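Local coordinates for MHC class I antigen (Ctenopharyngodon idella, PDB 5H5Z), which probably presents short peptides to T cells at the cell surface, holding them in a groove and working as a complex with beta-2-microglobulin, at residues G1-K6 / K166-G171; N94-E99 / K153-N158. One frame throughout, in Å; residues are numbered along the deposited sequence.

Contact 1 of 2, residues G1-K6 / K166-G171; sequences GTHSLK and KYVAYG
H3 and L5, alternate residues of the opening strand 3-13, face the last turn of helix 148-170, with the CA atoms of H3 and V168 7.6 Å apart and those of L5 and Y167 8.7 Å apart. S4, between them, turns its side chain the other way.

V168 meets the imidazole of H3 with both of its methyls. CG1 hangs over one face of the ring in a CH-pi contact, 4.0 Å from the centroid and 29° off the normal, and its nearest ring atom is CD2. CG2 sits nearer the root of the side chain, 3.7 Å from H3 CG and equally close to CB. The two methyls can share the work because V168 CG1 lies anti to the backbone N (chi1 173°) while CG2 is anti to the carbonyl carbon.

Two residues along the strand, L5 offers two methyls to a single corner of the Y167 ring. L5 CD2 comes to the ring edge near its plane, 3.9 Å from Y167 CE2, and CD1 also touches CE2. The tyrosine hydroxyl plays no part here: it hydrogen-bonds to Y57 OH and to the backbone of the bound peptide, while F32 meets the ring. L5 itself packs on the peptide backbone and on C160 and L164 of the same helix.

This is the floor-to-wall junction at one end of the MHC class I groove. Since methyls meet aromatic ring atoms, NE2 of H3 among them, dispersion and burial hold the surfaces together. Two polar atoms work elsewhere: H3 ND1 is bonded to D28 OD2, which should fix the rotation of the imidazole against V168, and Y167 OH is shared between Y57 and the bound peptide.

Contact 2 of 2, residues N94-E99 / K153-N158; sequences NMYGCE and KGYLEN
Y155 CE2 comes up to the CD1-CE1 side of the Y96 ring, 3.5 Å from Y96 CE1. The ring planes stand at 79° and their centroids are 5.5 Å apart, an oblique aromatic pair. Y155 OH also comes to the edge of the Y96 ring, in its plane, 3.5 Å from CE1. Y155 CG, anti to the backbone N (chi1 169°), carries its ring out toward the strand and up to Y96; the two side chains cross at about a right angle.

Further along the strand the backbones take part. L156 lays its CD2 methyl against the peptide group of G97, 3.3 Å from G97 O and 3.8 Å from G97 C. In the reverse sense, C98 CB rests 3.6 Å from L156 O.

Strand 90-100 belongs to the floor of the MHC class I groove and helix 148-170 to one of its walls; the axes of 94-99 and 153-158 come within 7.9 Å of each other. The C98-C160 disulfide ties that strand covalently to the helix, just beyond the wider pi-type turn at 155-158.

Outside this shell, Y155 packs on Y7 and C160, and its hydroxyl bonds to the backbone of the bound peptide. Y96 is positioned by its neighbours in the floor: its ring stacks on Y110, and its hydroxyl hydrogen-bonds to Y9 OH as well as to the peptide backbone.

Starting at the N terminus, the chain enters a central floor strand within 1-6 and reaches 94-99 in the neighbouring antiparallel strand. It then runs through the rest of the floor and into helix 148-170, where 153-158 closes the shorter loop of contact 2. A little further along that helix, 166-171 closes contact 1, whose span therefore encloses contact 2 entirely, without crossing. The contacts, with centres about 14 Å apart, fasten two places along one helical wall to adjacent floor strands. The floor segments also touch directly: L5 O lies 2.9 Å from C98 N, a probable backbone hydrogen bond, and S4 CB packs on C98 O.

Contact 1 of 2, residues G1-K6 / K166-G171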
ATOM      1  N   GLY A   1     -14.726 -10.997  11.677  1.00 36.29           N
ATOM      2  CA  GLY A   1     -14.050  -9.692  11.449  1.00 33.40           C
ATOM      3  C   GLY A   1     -14.574  -8.988  10.211  1.00 29.79           C
ATOM      4  O   GLY A   1     -15.280  -9.585   9.390  1.00 27.23           O
ATOM      5  N   THR A   2     -14.235  -7.711  10.085  1.00 25.62           N
ATOM      6  CA  THR A   2     -14.570  -6.932   8.898  1.00 24.04           C
ATOM      7  C   THR A   2     -13.638  -7.334   7.760  1.00 22.52           C
ATOM      8  O   THR A   2     -12.461  -7.623   7.979  1.00 23.54           O
ATOM      9  CB  THR A   2     -14.460  -5.416   9.191  1.00 31.28           C
ATOM     10  OG1 THR A   2     -15.399  -5.063  10.215  1.00 31.87           O
ATOM     11  CG2 THR A   2     -14.743  -4.575   7.951  1.00 26.34           C
ATOM     12  N   HIS A   3     -14.171  -7.377   6.546  1.00 19.41           N
ATOM     13  CA  HIS A   3     -13.363  -7.659   5.373  1.00 18.25           C
ATOM     14  C   HIS A   3     -13.788  -6.747   4.255  1.00 17.97           C
ATOM     15  O   HIS A   3     -14.905  -6.220   4.273  1.00 21.20           O
ATOM     16  CB  HIS A   3     -13.496  -9.120   4.938  1.00 20.42           C
ATOM     17  CG  HIS A   3     -13.041 -10.097   5.976  1.00 21.72           C
ATOM     18  ND1 HIS A   3     -11.713 -10.262   6.313  1.00 23.44           N
ATOM     19  CD2 HIS A   3     -13.738 -10.943   6.770  1.00 21.09           C
ATOM     20  CE1 HIS A   3     -11.613 -11.172   7.265  1.00 21.42           C
ATOM     21  NE2 HIS A   3     -12.826 -11.601   7.559  1.00 22.74           N
ATOM     22  N   SER A   4     -12.899  -6.560   3.286  1.00 18.13           N
ATOM     23  CA  SER A   4     -13.174  -5.666   2.166  1.00 17.58           C
ATOM     24  C   SER A   4     -12.668  -6.219   0.844  1.00 16.78           C
ATOM     25  O   SER A   4     -11.686  -6.965   0.801  1.00 18.33           O
ATOM     26  CB  SER A   4     -12.538  -4.294   2.416  1.00 19.67           C
ATOM     27  OG  SER A   4     -11.123  -4.392   2.403  1.00 19.22           O
ATOM     28  N   LEU A   5     -13.354  -5.833  -0.230  1.00 16.35           N
ATOM     29  CA  LEU A   5     -12.942  -6.112  -1.596  1.00 15.97           C
ATOM     30  C   LEU A   5     -12.823  -4.768  -2.306  1.00 15.85           C
ATOM     31  O   LEU A   5     -13.752  -3.955  -2.251  1.00 17.06           O
ATOM     32  CB  LEU A   5     -13.980  -7.008  -2.301  1.00 16.19           C
ATOM     33  CG  LEU A   5     -13.841  -7.224  -3.816  1.00 15.30           C
ATOM     34  CD1 LEU A   5     -12.503  -7.839  -4.210  1.00 16.75           C
ATOM     35  CD2 LEU A   5     -14.999  -8.060  -4.363  1.00 18.75           C
ATOM     36  N   LYS A   6     -11.679  -4.524  -2.945  1.00 15.62           N
ATOM     37  CA  LYS A   6     -11.426  -3.245  -3.615  1.00 15.77           C
ATOM     38  C   LYS A   6     -10.705  -3.431  -4.939  1.00 16.33           C
ATOM     39  O   LYS A   6      -9.834  -4.298  -5.081  1.00 17.52           O
ATOM     40  CB  LYS A   6     -10.578  -2.310  -2.736  1.00 19.57           C
ATOM     41  CG  LYS A   6     -11.156  -1.993  -1.368  1.00 23.16           C
ATOM     42  CD  LYS A   6     -10.148  -1.216  -0.540  1.00 31.05           C
ATOM     43  CE  LYS A   6     -10.677  -0.876   0.842  1.00 30.68           C
ATOM     44  NZ  LYS A   6      -9.612  -0.171   1.612  1.00 29.17           N
ATOM     45  N   LYS A 166     -17.301 -15.093  -0.865  1.00 21.32           N
ATOM     46  CA  LYS A 166     -16.602 -16.230  -1.467  1.00 21.75           C
ATOM     47  C   LYS A 166     -15.094 -16.164  -1.219  1.00 22.82           C
ATOM     48  O   LYS A 166     -14.486 -17.168  -0.842  1.00 22.68           O
ATOM     49  CB  LYS A 166     -16.885 -16.332  -2.973  1.00 22.79           C
ATOM     50  CG  LYS A 166     -18.277 -16.804  -3.358  1.00 25.48           C
ATOM     51  CD  LYS A 166     -18.484 -16.605  -4.855  1.00 30.21           C
ATOM     52  CE  LYS A 166     -19.230 -17.764  -5.483  1.00 40.30           C
ATOM     53  NZ  LYS A 166     -18.410 -19.009  -5.526  1.00 38.77           N
ATOM     54  N   TYR A 167     -14.501 -14.982  -1.428  1.00 23.20           N
ATOM     55  CA  TYR A 167     -13.058 -14.791  -1.245  1.00 19.84           C
ATOM     56  C   TYR A 167     -12.632 -15.006   0.201  1.00 18.71           C
ATOM     57  O   TYR A 167     -11.578 -15.595   0.462  1.00 21.71           O
ATOM     58  CB  TYR A 167     -12.609 -13.395  -1.720  1.00 17.15           C
ATOM     59  CG  TYR A 167     -12.894 -13.100  -3.185  1.00 19.27           C
ATOM     60  CD1 TYR A 167     -12.897 -14.125  -4.143  1.00 19.48           C
ATOM     61  CD2 TYR A 167     -13.141 -11.796  -3.615  1.00 17.26           C
ATOM     62  CE1 TYR A 167     -13.149 -13.858  -5.480  1.00 21.80           C
ATOM     63  CE2 TYR A 167     -13.405 -11.519  -4.960  1.00 18.69           C
ATOM     64  CZ  TYR A 167     -13.403 -12.554  -5.883  1.00 20.41           C
ATOM     65  OH  TYR A 167     -13.651 -12.296  -7.212  1.00 21.46           O
ATOM     66  N   VAL A 168     -13.455 -14.532   1.136  1.00 18.87           N
ATOM     67  CA  VAL A 168     -13.169 -14.678   2.566  1.00 20.59           C
ATOM     68  C   VAL A 168     -13.136 -16.163   2.938  1.00 24.53           C
ATOM     69  O   VAL A 168     -12.246 -16.591   3.669  1.00 24.25           O
ATOM     70  CB  VAL A 168     -14.144 -13.865   3.451  1.00 22.47           C
ATOM     71  CG1 VAL A 168     -13.933 -14.165   4.933  1.00 23.79           C
ATOM     72  CG2 VAL A 168     -13.954 -12.374   3.205  1.00 22.10           C
ATOM     73  N   ALA A 169     -14.075 -16.946   2.401  1.00 23.51           N
ATOM     74  CA  ALA A 169     -14.072 -18.397   2.609  1.00 24.43           C
ATOM     75  C   ALA A 169     -12.859 -19.081   1.967  1.00 23.83           C
ATOM     76  O   ALA A 169     -12.220 -19.932   2.594  1.00 26.37           O
ATOM     77  CB  ALA A 169     -15.374 -19.018   2.119  1.00 25.49           C
ATOM     78  N   TYR A 170     -12.541 -18.708   0.727  1.00 22.45           N
ATOM     79  CA  TYR A 170     -11.346 -19.221   0.045  1.00 23.75           C
ATOM     80  C   TYR A 170     -10.076 -18.978   0.861  1.00 22.86           C
ATOM     81  O   TYR A 170      -9.247 -19.877   1.014  1.00 24.50           O
ATOM     82  CB  TYR A 170     -11.141 -18.552  -1.318  1.00 21.16           C
ATOM     83  CG  TYR A 170     -12.201 -18.780  -2.374  1.00 22.58           C
ATOM     84  CD1 TYR A 170     -13.100 -19.854  -2.305  1.00 24.04           C
ATOM     85  CD2 TYR A 170     -12.276 -17.933  -3.471  1.00 23.87           C
ATOM     86  CE1 TYR A 170     -14.050 -20.053  -3.295  1.00 23.07           C
ATOM     87  CE2 TYR A 170     -13.221 -18.119  -4.465  1.00 23.67           C
ATOM     88  CZ  TYR A 170     -14.104 -19.175  -4.373  1.00 25.62           C
ATOM     89  OH  TYR A 170     -15.031 -19.341  -5.370  1.00 26.00           O
ATOM     90  N   GLY A 171      -9.923 -17.758   1.374  1.00 24.09           N
ATOM     91  CA  GLY A 171      -8.695 -17.369   2.060  1.00 25.49           C
ATOM     92  C   GLY A 171      -8.819 -17.218   3.564  1.00 24.93           C
ATOM     93  O   GLY A 171      -8.018 -16.520   4.176  1.00 26.32           O
TER

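Contact 2 of 2, residues N94-E99 / K153-N158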
ATOM      1  N   ASN A  94      -9.720   5.084 -11.068  1.00 20.79           N
ATOM      2  CA  ASN A  94     -10.977   4.635 -10.498  1.00 19.27           C
ATOM      3  C   ASN A  94     -10.640   3.723  -9.324  1.00 20.39           C
ATOM      4  O   ASN A  94      -9.795   2.831  -9.441  1.00 19.74           O
ATOM      5  CB  ASN A  94     -11.786   3.891 -11.571  1.00 19.09           C
ATOM      6  CG  ASN A  94     -13.142   3.383 -11.082  1.00 19.60           C
ATOM      7  OD1 ASN A  94     -13.795   3.972 -10.213  1.00 21.86           O
ATOM      8  ND2 ASN A  94     -13.592   2.301 -11.691  1.00 18.68           N
ATOM      9  N   MET A  95     -11.262   3.979  -8.181  1.00 17.82           N
ATOM     10  CA  MET A  95     -11.251   3.009  -7.094  1.00 17.42           C
ATOM     11  C   MET A  95     -12.682   2.756  -6.640  1.00 17.57           C
ATOM     12  O   MET A  95     -13.491   3.681  -6.530  1.00 19.28           O
ATOM     13  CB  MET A  95     -10.359   3.458  -5.927  1.00 19.89           C
ATOM     14  CG  MET A  95     -10.811   4.735  -5.237  1.00 22.06           C
ATOM     15  SD  MET A  95      -9.598   5.361  -4.066  1.00 33.43           S
ATOM     16  CE  MET A  95      -9.483   3.978  -2.927  1.00 34.39           C
ATOM     17  N   TYR A  96     -13.005   1.493  -6.404  1.00 17.11           N
ATOM     18  CA  TYR A  96     -14.312   1.153  -5.895  1.00 16.11           C
ATOM     19  C   TYR A  96     -14.186  -0.097  -5.063  1.00 17.53           C
ATOM     20  O   TYR A  96     -13.216  -0.845  -5.198  1.00 18.18           O
ATOM     21  CB  TYR A  96     -15.330   0.957  -7.031  1.00 16.63           C
ATOM     22  CG  TYR A  96     -15.036  -0.174  -7.989  1.00 17.02           C
ATOM     23  CD1 TYR A  96     -15.538  -1.464  -7.757  1.00 18.08           C
ATOM     24  CD2 TYR A  96     -14.292   0.047  -9.154  1.00 17.01           C
ATOM     25  CE1 TYR A  96     -15.284  -2.500  -8.644  1.00 18.60           C
ATOM     26  CE2 TYR A  96     -14.034  -0.987 -10.046  1.00 17.34           C
ATOM     27  CZ  TYR A  96     -14.533  -2.254  -9.785  1.00 17.22           C
ATOM     28  OH  TYR A  96     -14.282  -3.275 -10.667  1.00 21.13           O
ATOM     29  N   GLY A  97     -15.169  -0.331  -4.208  1.00 16.62           N
ATOM     30  CA  GLY A  97     -15.138  -1.528  -3.401  1.00 18.13           C
ATOM     31  C   GLY A  97     -16.208  -1.555  -2.352  1.00 16.24           C
ATOM     32  O   GLY A  97     -16.964  -0.598  -2.199  1.00 17.22           O
ATOM     33  N   CYS A  98     -16.250  -2.664  -1.618  1.00 16.37           N
ATOM     34  CA  CYS A  98     -17.276  -2.895  -0.622  1.00 17.35           C
ATOM     35  C   CYS A  98     -16.643  -3.455   0.637  1.00 18.03           C
ATOM     36  O   CYS A  98     -15.559  -4.049   0.595  1.00 20.23           O
ATOM     37  CB  CYS A  98     -18.340  -3.866  -1.159  1.00 18.98           C
ATOM     38  SG  CYS A  98     -17.705  -5.469  -1.735  1.00 22.27           S
ATOM     39  N   GLU A  99     -17.296  -3.253   1.744  1.00 18.87           N
ATOM     40  CA  GLU A  99     -16.875  -3.816   3.021  1.00 19.28           C
ATOM     41  C   GLU A  99     -18.013  -4.563   3.671  1.00 19.87           C
ATOM     42  O   GLU A  99     -19.056  -4.074   3.728  1.00 21.72           O
ATOM     43  CB  GLU A  99     -16.512  -2.716   3.983  1.00 26.15           C
ATOM     44  CG  GLU A  99     -15.431  -1.807   3.463  1.00 36.63           C
ATOM     45  CD  GLU A  99     -14.888  -0.837   4.514  1.00 62.65           C
ATOM     46  OE1 GLU A  99     -13.724  -1.024   4.872  1.00 64.50           O
ATOM     47  OE2 GLU A  99     -15.584   0.105   4.937  1.00 59.12           O
ATOM     48  N   LYS A 153     -24.395   1.128  -7.491  1.00 20.08           N
ATOM     49  CA  LYS A 153     -24.991   0.745  -6.202  1.00 20.71           C
ATOM     50  C   LYS A 153     -25.404  -0.729  -6.181  1.00 22.04           C
ATOM     51  O   LYS A 153     -25.138  -1.438  -5.199  1.00 21.75           O
ATOM     52  CB  LYS A 153     -26.180   1.653  -5.866  1.00 24.80           C
ATOM     53  CG  LYS A 153     -26.934   1.295  -4.592  1.00 28.75           C
ATOM     54  CD  LYS A 153     -28.225   2.093  -4.494  1.00 35.52           C
ATOM     55  CE  LYS A 153     -29.094   1.653  -3.325  1.00 41.29           C
ATOM     56  NZ  LYS A 153     -28.554   2.113  -2.016  1.00 39.64           N
ATOM     57  N   GLY A 154     -26.048  -1.189  -7.256  1.00 20.82           N
ATOM     58  CA  GLY A 154     -26.410  -2.601  -7.388  1.00 21.20           C
ATOM     59  C   GLY A 154     -25.200  -3.511  -7.270  1.00 21.89           C
ATOM     60  O   GLY A 154     -25.218  -4.500  -6.527  1.00 23.75           O
ATOM     61  N   TYR A 155     -24.141  -3.174  -8.005  1.00 22.12           N
ATOM     62  CA  TYR A 155     -22.885  -3.912  -7.919  1.00 20.90           C
ATOM     63  C   TYR A 155     -22.296  -3.914  -6.501  1.00 20.22           C
ATOM     64  O   TYR A 155     -21.919  -4.970  -5.975  1.00 19.07           O
ATOM     65  CB  TYR A 155     -21.843  -3.373  -8.914  1.00 20.95           C
ATOM     66  CG  TYR A 155     -20.473  -3.954  -8.654  1.00 19.92           C
ATOM     67  CD1 TYR A 155     -20.121  -5.213  -9.152  1.00 20.73           C
ATOM     68  CD2 TYR A 155     -19.545  -3.272  -7.857  1.00 20.22           C
ATOM     69  CE1 TYR A 155     -18.880  -5.764  -8.885  1.00 19.62           C
ATOM     70  CE2 TYR A 155     -18.305  -3.818  -7.580  1.00 20.68           C
ATOM     71  CZ  TYR A 155     -17.975  -5.057  -8.100  1.00 21.04           C
ATOM     72  OH  TYR A 155     -16.740  -5.590  -7.833  1.00 20.46           O
ATOM     73  N   LEU A 156     -22.204  -2.735  -5.889  1.00 20.26           N
ATOM     74  CA  LEU A 156     -21.557  -2.609  -4.575  1.00 18.25           C
ATOM     75  C   LEU A 156     -22.277  -3.385  -3.474  1.00 20.22           C
ATOM     76  O   LEU A 156     -21.641  -4.034  -2.639  1.00 21.71           O
ATOM     77  CB  LEU A 156     -21.435  -1.137  -4.167  1.00 19.61           C
ATOM     78  CG  LEU A 156     -20.445  -0.267  -4.946  1.00 19.06           C
ATOM     79  CD1 LEU A 156     -20.576   1.185  -4.503  1.00 19.55           C
ATOM     80  CD2 LEU A 156     -19.012  -0.753  -4.780  1.00 18.52           C
ATOM     81  N   GLU A 157     -23.600  -3.307  -3.473  1.00 20.56           N
ATOM     82  CA  GLU A 157     -24.403  -3.885  -2.399  1.00 23.50           C
ATOM     83  C   GLU A 157     -24.712  -5.365  -2.605  1.00 24.63           C
ATOM     84  O   GLU A 157     -25.063  -6.062  -1.655  1.00 26.59           O
ATOM     85  CB  GLU A 157     -25.694  -3.086  -2.210  1.00 23.81           C
ATOM     86  CG  GLU A 157     -25.440  -1.647  -1.783  1.00 25.15           C
ATOM     87  CD  GLU A 157     -26.704  -0.837  -1.582  1.00 30.05           C
ATOM     88  OE1 GLU A 157     -27.806  -1.345  -1.860  1.00 32.39           O
ATOM     89  OE2 GLU A 157     -26.591   0.323  -1.137  1.00 33.67           O
ATOM     90  N   ASN A 158     -24.579  -5.843  -3.837  1.00 22.32           N
ATOM     91  CA  ASN A 158     -24.932  -7.227  -4.138  1.00 22.88           C
ATOM     92  C   ASN A 158     -23.745  -8.019  -4.666  1.00 21.17           C
ATOM     93  O   ASN A 158     -23.111  -8.757  -3.916  1.00 22.06           O
ATOM     94  CB  ASN A 158     -26.125  -7.275  -5.094  1.00 24.18           C
ATOM     95  CG  ASN A 158     -27.337  -6.540  -4.550  1.00 25.99           C
ATOM     96  OD1 ASN A 158     -27.607  -5.396  -4.930  1.00 28.69           O
ATOM     97  ND2 ASN A 158     -28.067  -7.185  -3.648  1.00 22.72           N
TER